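Restriction endonuclease S subunits (Thermoanaerobacter tengcongensis, PDB 3OKG) probably serves as the DNA-binding specificity subunit of a type I restriction-modification methyltransferase, which is built from M and S polypeptides. Local coordinates at residues A[57-62]-A[101-106]. Residues are numbered along the deposited sequence; the frame is centred on the assembly and turned at random.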
loop_
_atom_site.group_PDB
_atom_site.type_symbol
_atom_site.label_atom_id
_atom_site.label_comp_id
_atom_site.label_asym_id
_atom_site.label_seq_id
_atom_site.Cartn_x
_atom_site.Cartn_y
_atom_site.Cartn_z
ATOM N N SER A 57 19.117 5.137 -13.076
ATOM C CA SER A 57 18.130 6.123 -12.670
ATOM C C SER A 57 17.102 6.400 -13.769
ATOM O O SER A 57 15.997 6.866 -13.466
ATOM C CB SER A 57 18.805 7.429 -12.212
ATOM O OG SER A 57 19.061 8.263 -13.328
ATOM N N ALA A 58 17.441 6.112 -15.031
ATOM C CA ALA A 58 16.528 6.377 -16.153
ATOM C C ALA A 58 15.334 5.425 -16.204
ATOM O O ALA A 58 14.368 5.655 -16.944
ATOM C CB ALA A 58 17.285 6.319 -17.497
ATOM N N ILE A 59 15.426 4.336 -15.449
ATOM C CA ILE A 59 14.421 3.276 -15.504
ATOM C C ILE A 59 13.404 3.365 -14.360
ATOM O O ILE A 59 13.775 3.530 -13.180
ATOM C CB ILE A 59 15.096 1.885 -15.480
ATOM C CG1 ILE A 59 15.966 1.727 -16.741
ATOM C CG2 ILE A 59 14.053 0.746 -15.421
ATOM C CD1 ILE A 59 16.458 0.323 -16.988
ATOM N N ASP A 60 12.136 3.195 -14.716
ATOM C CA ASP A 60 11.068 2.961 -13.749
ATOM C C ASP A 60 11.003 1.443 -13.527
ATOM O O ASP A 60 10.514 0.691 -14.387
ATOM C CB ASP A 60 9.715 3.463 -14.303
ATOM C CG ASP A 60 8.550 3.143 -13.369
ATOM O OD1 ASP A 60 8.771 2.455 -12.348
ATOM O OD2 ASP A 60 7.408 3.580 -13.644
ATOM N N SER A 61 11.490 0.997 -12.381
ATOM C CA SER A 61 11.664 -0.451 -12.174
ATOM C C SER A 61 10.321 -1.122 -11.934
ATOM O O SER A 61 10.198 -2.338 -12.046
ATOM C CB SER A 61 12.586 -0.741 -10.978
ATOM O OG SER A 61 11.980 -0.317 -9.766
ATOM N N THR A 62 9.319 -0.323 -11.569
ATOM C CA THR A 62 7.990 -0.893 -11.316
ATOM C C THR A 62 7.359 -1.553 -12.537
ATOM O O THR A 62 6.741 -2.612 -12.425
ATOM C CB THR A 62 7.053 0.136 -10.697
ATOM O OG1 THR A 62 7.611 0.567 -9.449
ATOM C CG2 THR A 62 5.662 -0.468 -10.463
ATOM N N ASN A 101 15.546 -3.277 -12.404
ATOM C CA ASN A 101 15.925 -2.237 -13.351
ATOM C C ASN A 101 16.203 -2.890 -14.696
ATOM O O ASN A 101 17.343 -3.150 -15.090
ATOM C CB ASN A 101 17.117 -1.440 -12.807
ATOM C CG ASN A 101 16.701 -0.559 -11.657
ATOM O OD1 ASN A 101 17.251 -0.639 -10.561
ATOM N ND2 ASN A 101 15.676 0.259 -11.892
ATOM N N ILE A 102 15.120 -3.186 -15.403
ATOM C CA ILE A 102 15.200 -4.020 -16.588
ATOM C C ILE A 102 14.195 -3.432 -17.552
ATOM O O ILE A 102 13.055 -3.210 -17.154
ATOM C CB ILE A 102 14.751 -5.451 -16.271
ATOM C CG1 ILE A 102 15.680 -6.093 -15.211
ATOM C CG2 ILE A 102 14.690 -6.296 -17.563
ATOM C CD1 ILE A 102 15.052 -7.318 -14.548
ATOM N N ALA A 103 14.584 -3.198 -18.806
ATOM C CA ALA A 103 13.698 -2.433 -19.698
ATOM C C ALA A 103 13.937 -2.778 -21.124
ATOM O O ALA A 103 15.003 -3.275 -21.466
ATOM C CB ALA A 103 13.929 -0.951 -19.494
ATOM N N LEU A 104 12.947 -2.470 -21.960
ATOM C CA LEU A 104 13.028 -2.714 -23.398
ATOM C C LEU A 104 13.340 -1.408 -24.090
ATOM O O LEU A 104 12.721 -0.393 -23.810
ATOM C CB LEU A 104 11.691 -3.246 -23.909
ATOM C CG LEU A 104 11.550 -3.519 -25.414
ATOM C CD1 LEU A 104 12.448 -4.701 -25.833
ATOM C CD2 LEU A 104 10.081 -3.784 -25.747
ATOM N N VAL A 105 14.327 -1.424 -24.966
ATOM C CA VAL A 105 14.778 -0.194 -25.592
ATOM C C VAL A 105 13.833 0.148 -26.754
ATOM O O VAL A 105 13.669 -0.661 -27.667
ATOM C CB VAL A 105 16.227 -0.348 -26.116
ATOM C CG1 VAL A 105 16.661 0.920 -26.910
ATOM C CG2 VAL A 105 17.200 -0.630 -24.943
ATOM N N PRO A 106 13.198 1.317 -26.702
ATOM C CA PRO A 106 12.266 1.731 -27.760
ATOM C C PRO A 106 13.019 2.095 -29.033
ATOM O O PRO A 106 14.246 2.174 -28.989
ATOM C CB PRO A 106 11.600 2.973 -27.166
ATOM C CG PRO A 106 12.614 3.524 -26.226
ATOM C CD PRO A 106 13.325 2.335 -25.646
HETATM O O HOH W 1 15.835 2.934 -11.238
#
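Within the first target-recognition domain of the subunit, the two-stranded hairpin of 59-60 and 65-66 packs on strand 102-104, an outer strand of a three-stranded antiparallel sheet, chiefly through I59 against A103 and N101. With CG1 beside its backbone N (chi1 -63°) and an extended chain beyond, I59 brings CD1 to 3.8 Å from A103 CB, a methyl small enough to let the isoleucine tip come close. Its other branch, CG2, lies 3.9 Å from N101 ND2 and 4.1 Å from I102 N. A beta-branched residue suits this buried site because one arm meets A103 of the strand, the other the amide of N101 just before it; the I59 side chain also touches I91 of the adjacent strand 90-93. Replacing I59 by an alanine would probably leave A103 CB without this apolar partner and open a gap between hairpin and sheet. N101 reaches across by its amide: ND2 rests 3.4 Å from S61 CB and gives a weak hydrogen bond to a water that also lies 2.9 Å from I59 O. S61, small enough to admit that amide, has its OG bonded to K397 NZ of helix 392-407, part of a predicted coiled coil. D60 OD1 accepts from T62 N, an Asx turn spanning S61.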